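Local coordinates for D-xylonate dehydratase (Caulobacter crescentus, PDB 5OYN), which catalyses the dehydration of D-xylonate to 2-dehydro-3-deoxy-D-arabinonate, and of D-gluconate, using a [2Fe-2S] cluster and magnesium, at residues 111-116 / 144-149; 293-298 / 579-584. All blocks are in the same frame, centred on the assembly; numbering follows the deposited sequence.

Contact 1: residues 111-116 / 144-149; sequences DRNLSY and GIMAAT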
loop_
_atom_site.group_PDB
_atom_site.type_symbol
_atom_site.label_atom_id
_atom_site.label_comp_id
_atom_site.label_asym_id
_atom_site.label_seq_id
_atom_site.Cartn_x
_atom_site.Cartn_y
_atom_site.Cartn_z
ATOM N N ASP A 111 -22.366 -16.990 -7.256
ATOM C CA ASP A 111 -21.441 -16.615 -6.199
ATOM C C ASP A 111 -22.099 -15.858 -5.059
ATOM O O ASP A 111 -21.554 -15.849 -3.950
ATOM C CB ASP A 111 -20.303 -15.782 -6.789
ATOM C CG ASP A 111 -19.292 -16.644 -7.522
ATOM O OD1 ASP A 111 -19.126 -17.814 -7.106
ATOM O OD2 ASP A 111 -18.674 -16.170 -8.506
ATOM N N ARG A 112 -23.259 -15.240 -5.296
ATOM C CA ARG A 112 -23.870 -14.431 -4.253
ATOM C C ARG A 112 -24.139 -15.260 -3.009
ATOM O O ARG A 112 -23.844 -14.831 -1.888
ATOM C CB ARG A 112 -25.150 -13.798 -4.765
ATOM C CG ARG A 112 -25.735 -12.803 -3.802
ATOM C CD ARG A 112 -27.198 -12.572 -4.098
ATOM N NE ARG A 112 -28.007 -13.608 -3.474
ATOM C CZ ARG A 112 -29.236 -13.932 -3.855
ATOM N NH1 ARG A 112 -29.815 -13.300 -4.864
ATOM N NH2 ARG A 112 -29.883 -14.888 -3.214
ATOM N N ASN A 113 -24.665 -16.469 -3.191
ATOM C CA ASN A 113 -24.977 -17.300 -2.037
ATOM C C ASN A 113 -23.708 -17.860 -1.406
ATOM O O ASN A 113 -23.604 -17.935 -0.174
ATOM C CB ASN A 113 -25.946 -18.413 -2.451
ATOM C CG ASN A 113 -27.381 -17.896 -2.683
ATOM O OD1 ASN A 113 -27.794 -16.880 -2.119
ATOM N ND2 ASN A 113 -28.136 -18.605 -3.511
ATOM N N LEU A 114 -22.722 -18.227 -2.233
ATOM C CA LEU A 114 -21.444 -18.716 -1.716
ATOM C C LEU A 114 -20.721 -17.640 -0.915
ATOM O O LEU A 114 -20.155 -17.916 0.146
ATOM C CB LEU A 114 -20.571 -19.216 -2.866
ATOM C CG LEU A 114 -19.153 -19.682 -2.522
ATOM C CD1 LEU A 114 -19.141 -20.733 -1.433
ATOM C CD2 LEU A 114 -18.443 -20.196 -3.767
ATOM N N SER A 115 -20.716 -16.406 -1.409
ATOM C CA SER A 115 -20.139 -15.317 -0.636
ATOM C C SER A 115 -20.934 -15.090 0.645
ATOM O O SER A 115 -20.356 -14.853 1.712
ATOM C CB SER A 115 -20.087 -14.057 -1.504
ATOM O OG SER A 115 -19.548 -12.944 -0.818
ATOM N N TYR A 116 -22.263 -15.188 0.558
ATOM C CA TYR A 116 -23.125 -15.061 1.730
ATOM C C TYR A 116 -22.693 -16.012 2.842
ATOM O O TYR A 116 -22.492 -15.598 3.989
ATOM C CB TYR A 116 -24.581 -15.332 1.324
ATOM C CG TYR A 116 -25.491 -15.667 2.491
ATOM C CD1 TYR A 116 -26.004 -14.661 3.307
ATOM C CD2 TYR A 116 -25.833 -16.987 2.783
ATOM C CE1 TYR A 116 -26.826 -14.960 4.384
ATOM C CE2 TYR A 116 -26.654 -17.297 3.866
ATOM C CZ TYR A 116 -27.146 -16.278 4.658
ATOM O OH TYR A 116 -27.962 -16.568 5.726
ATOM N N GLY A 144 -23.699 -9.043 0.674
ATOM C CA GLY A 144 -23.266 -8.448 1.929
ATOM C C GLY A 144 -24.419 -8.248 2.898
ATOM O O GLY A 144 -24.368 -8.691 4.050
ATOM N N ILE A 145 -25.487 -7.595 2.436
ATOM C CA ILE A 145 -26.623 -7.316 3.311
ATOM C C ILE A 145 -27.264 -8.608 3.806
ATOM O O ILE A 145 -27.558 -8.751 5.001
ATOM C CB ILE A 145 -27.632 -6.411 2.591
ATOM C CG1 ILE A 145 -26.935 -5.093 2.238
ATOM C CG2 ILE A 145 -28.856 -6.211 3.461
ATOM C CD1 ILE A 145 -27.794 -4.127 1.506
ATOM N N MET A 146 -27.465 -9.577 2.912
ATOM C CA MET A 146 -27.983 -10.877 3.335
ATOM C C MET A 146 -27.185 -11.444 4.509
ATOM O O MET A 146 -27.752 -11.848 5.529
ATOM C CB MET A 146 -27.971 -11.851 2.160
ATOM C CG MET A 146 -29.089 -11.603 1.176
ATOM S SD MET A 146 -28.817 -12.385 -0.426
ATOM C CE MET A 146 -28.263 -14.024 0.044
ATOM N N ALA A 147 -25.857 -11.447 4.394
ATOM C CA ALA A 147 -25.026 -12.043 5.433
ATOM C C ALA A 147 -25.086 -11.241 6.722
ATOM O O ALA A 147 -25.150 -11.816 7.816
ATOM C CB ALA A 147 -23.584 -12.160 4.940
ATOM N N ALA A 148 -25.048 -9.914 6.624
ATOM C CA ALA A 148 -25.084 -9.114 7.841
ATOM C C ALA A 148 -26.394 -9.303 8.601
ATOM O O ALA A 148 -26.393 -9.252 9.835
ATOM C CB ALA A 148 -24.858 -7.635 7.520
ATOM N N THR A 149 -27.521 -9.524 7.903
ATOM C CA THR A 149 -28.768 -9.620 8.654
ATOM C C THR A 149 -28.916 -10.984 9.318
ATOM O O THR A 149 -29.362 -11.060 10.468
ATOM C CB THR A 149 -29.991 -9.317 7.777
ATOM O OG1 THR A 149 -30.332 -10.467 7.006
ATOM C CG2 THR A 149 -29.736 -8.169 6.853
#
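R112, N113 and Y116 of one helix meet M146 and A147 of another within the α/β core built on the four-stranded parallel sheet. Helix 109-125 belongs to the beta-alpha-beta crossover from strand 90-95 to strand 130-135, and helix 141-151 links the latter to strand 155-159. The segment axes approach to 9.1 Å at 33°, a splay bridged by large side chains. R112 comes first: the bend at chi3 (83°) turns its guanidinium so that M146 SD lies over one face, 3.4 Å from R112 NE. R112 NH2 also bonds N113 OD1, tilted from the amide plane; H292, G579 and G580 hold the remaining polar ends of this pair. The R112 side chain lies about 8 Å from that of E101, a magnesium ligand, which puts the contact near the metal site without making R112 a ligand. N113 OD1 is 3.6 Å from M146 CE. At Y116, CG stands anti to the backbone N (chi1 161°), and the ring presents its edge to the second helix. Y116 CE1 is 3.4 Å from M146 O, near the ring plane, while Y116 OH hydrogen-bonds T150 OG1, further along helix 141-151. Y116 CD1 packs on M146 CB at 3.6 Å and on A147 CB at 3.8 Å, and that same A147 methyl sits 3.7 Å from Y116 O.

Contact 2: residues 293-298 / 579-584; sequences IVAMAR and GGVLEF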
loop_
_atom_site.group_PDB
_atom_site.type_symbol
_atom_site.label_atom_id
_atom_site.label_comp_id
_atom_site.label_asym_id
_atom_site.label_seq_id
_atom_site.Cartn_x
_atom_site.Cartn_y
_atom_site.Cartn_z
ATOM N N ILE A 293 -33.950 -8.080 -4.059
ATOM C CA ILE A 293 -34.729 -7.471 -2.987
ATOM C C ILE A 293 -35.513 -8.538 -2.230
ATOM O O ILE A 293 -35.632 -8.481 -1.001
ATOM C CB ILE A 293 -35.637 -6.362 -3.538
ATOM C CG1 ILE A 293 -34.782 -5.150 -3.920
ATOM C CG2 ILE A 293 -36.662 -5.966 -2.503
ATOM C CD1 ILE A 293 -35.548 -4.027 -4.562
ATOM N N VAL A 294 -36.012 -9.556 -2.938
ATOM C CA VAL A 294 -36.734 -10.629 -2.262
ATOM C C VAL A 294 -35.785 -11.419 -1.376
ATOM O O VAL A 294 -36.057 -11.631 -0.187
ATOM C CB VAL A 294 -37.454 -11.539 -3.278
ATOM C CG1 VAL A 294 -37.855 -12.850 -2.623
ATOM C CG2 VAL A 294 -38.688 -10.850 -3.842
ATOM N N ALA A 295 -34.654 -11.850 -1.944
ATOM C CA ALA A 295 -33.621 -12.561 -1.188
ATOM C C ALA A 295 -33.271 -11.847 0.116
ATOM O O ALA A 295 -33.190 -12.472 1.177
ATOM C CB ALA A 295 -32.366 -12.728 -2.052
ATOM N N MET A 296 -33.059 -10.535 0.057
ATOM C CA MET A 296 -32.720 -9.809 1.275
ATOM C C MET A 296 -33.899 -9.769 2.240
ATOM O O MET A 296 -33.721 -9.946 3.453
ATOM C CB MET A 296 -32.249 -8.400 0.924
ATOM C CG MET A 296 -31.048 -8.397 -0.005
ATOM S SD MET A 296 -30.844 -6.830 -0.868
ATOM C CE MET A 296 -30.629 -5.812 0.558
ATOM N N ALA A 297 -35.111 -9.542 1.713
ATOM C CA ALA A 297 -36.328 -9.555 2.524
ATOM C C ALA A 297 -36.464 -10.865 3.280
ATOM O O ALA A 297 -36.548 -10.883 4.514
ATOM C CB ALA A 297 -37.548 -9.319 1.636
ATOM N N ARG A 298 -36.460 -11.977 2.543
ATOM C CA ARG A 298 -36.569 -13.289 3.166
ATOM C C ARG A 298 -35.551 -13.467 4.285
ATOM O O ARG A 298 -35.908 -13.855 5.401
ATOM C CB ARG A 298 -36.413 -14.377 2.111
ATOM C CG ARG A 298 -37.538 -14.385 1.106
ATOM C CD ARG A 298 -37.630 -15.729 0.410
ATOM N NE ARG A 298 -37.958 -16.799 1.348
ATOM C CZ ARG A 298 -37.878 -18.094 1.060
ATOM N NH1 ARG A 298 -37.478 -18.492 -0.147
ATOM N NH2 ARG A 298 -38.198 -18.993 1.983
ATOM N N GLY A 579 -36.165 -15.318 -4.883
ATOM C CA GLY A 579 -34.851 -14.720 -4.766
ATOM C C GLY A 579 -33.669 -15.648 -4.922
ATOM O O GLY A 579 -32.586 -15.323 -4.424
ATOM N N GLY A 580 -33.839 -16.786 -5.600
ATOM C CA GLY A 580 -32.780 -17.766 -5.770
ATOM C C GLY A 580 -31.889 -17.918 -4.552
ATOM O O GLY A 580 -30.656 -17.835 -4.653
ATOM N N VAL A 581 -32.520 -18.098 -3.389
ATOM C CA VAL A 581 -31.813 -18.181 -2.124
ATOM C C VAL A 581 -31.526 -19.641 -1.806
ATOM O O VAL A 581 -32.167 -20.558 -2.334
ATOM C CB VAL A 581 -32.615 -17.526 -0.981
ATOM C CG1 VAL A 581 -33.093 -16.146 -1.383
ATOM C CG2 VAL A 581 -33.787 -18.409 -0.591
ATOM N N LEU A 582 -30.536 -19.860 -0.938
ATOM C CA LEU A 582 -30.360 -21.152 -0.283
ATOM C C LEU A 582 -31.543 -21.344 0.655
ATOM O O LEU A 582 -31.609 -20.732 1.725
ATOM C CB LEU A 582 -29.040 -21.198 0.467
ATOM C CG LEU A 582 -27.821 -21.149 -0.447
ATOM C CD1 LEU A 582 -26.530 -21.394 0.346
ATOM C CD2 LEU A 582 -27.991 -22.165 -1.560
ATOM N N GLU A 583 -32.492 -22.192 0.237
ATOM C CA GLU A 583 -33.789 -22.256 0.902
ATOM C C GLU A 583 -33.656 -22.698 2.360
ATOM O O GLU A 583 -34.350 -22.174 3.242
ATOM C CB GLU A 583 -34.712 -23.186 0.119
ATOM C CG GLU A 583 -36.146 -23.157 0.593
ATOM C CD GLU A 583 -36.942 -22.009 0.004
ATOM O OE1 GLU A 583 -37.250 -22.050 -1.208
ATOM O OE2 GLU A 583 -37.264 -21.063 0.756
ATOM N N PHE A 584 -32.747 -23.635 2.642
ATOM C CA PHE A 584 -32.516 -24.026 4.028
ATOM C C PHE A 584 -32.017 -22.858 4.875
ATOM O O PHE A 584 -32.209 -22.854 6.097
ATOM C CB PHE A 584 -31.510 -25.170 4.088
ATOM C CG PHE A 584 -30.083 -24.718 4.000
ATOM C CD1 PHE A 584 -29.444 -24.641 2.770
ATOM C CD2 PHE A 584 -29.376 -24.360 5.142
ATOM C CE1 PHE A 584 -28.130 -24.225 2.674
ATOM C CE2 PHE A 584 -28.055 -23.935 5.053
ATOM C CZ PHE A 584 -27.433 -23.865 3.816
#
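R298 and E583 form the ionic part of this contact, a salt bridge in which two guanidinium nitrogens converge on one carboxylate oxygen. R298 NH1 reaches E583 OE2 at 2.7 Å and R298 NH2 reaches the same OE2 at 2.6 Å. The acceptor lies near the guanidinium plane, yet the N-H...O angles of 133° and 140° show both bonds bent, as sharing a single oxygen requires. NH1 approaches on the syn side but out of the carboxylate plane, NH2 nearly along the C-O bond direction, with the two planes turned 43° apart. The side chains cross at about a right angle, E583 being exposed and R298 partly so. The apolar contact lies deeper, V581 CG1 being 3.6 Å from A295 CB. In van der Waals contact, V581 CG2 meets the guanidinium obliquely, 3.7 Å from R298 NH1. Side chains against the G579 backbone complete the set: A295 CB is 3.5 Å from G579 O, and V294 CG1 is 3.7 Å from G579 N. G579, having no side chain, lets the backbone approach until its CA is 4.4 Å from A295 CA. The arrangement is a Gly-Gly turn, phi positive at both residues, by which the chain's C-terminal part returns to helix 289-299 of the N-terminal family region.

The centres of contacts 1 and 2 lie about 10 Å apart, on the same side of the chain's centre, and in sequence contact 1 closes before contact 2 opens. They abut directly. R112 NH2 is 3.0 Å from G579 O and N113 ND2 is 2.9 Å from G580 O, both probable hydrogen bonds, so helix 109-125 holds the carbonyls of the turn that helix 289-299 packs against. A second junction joins helices 141-151 and 289-299, where I145 CG2 is 3.4 Å from M296 CE. Three helices of the N-terminal family region and the C-terminal part thus share one largely buried cluster, with the R298-E583 pair at its more exposed end and the side chain of R112 about 10 Å from the magnesium ion.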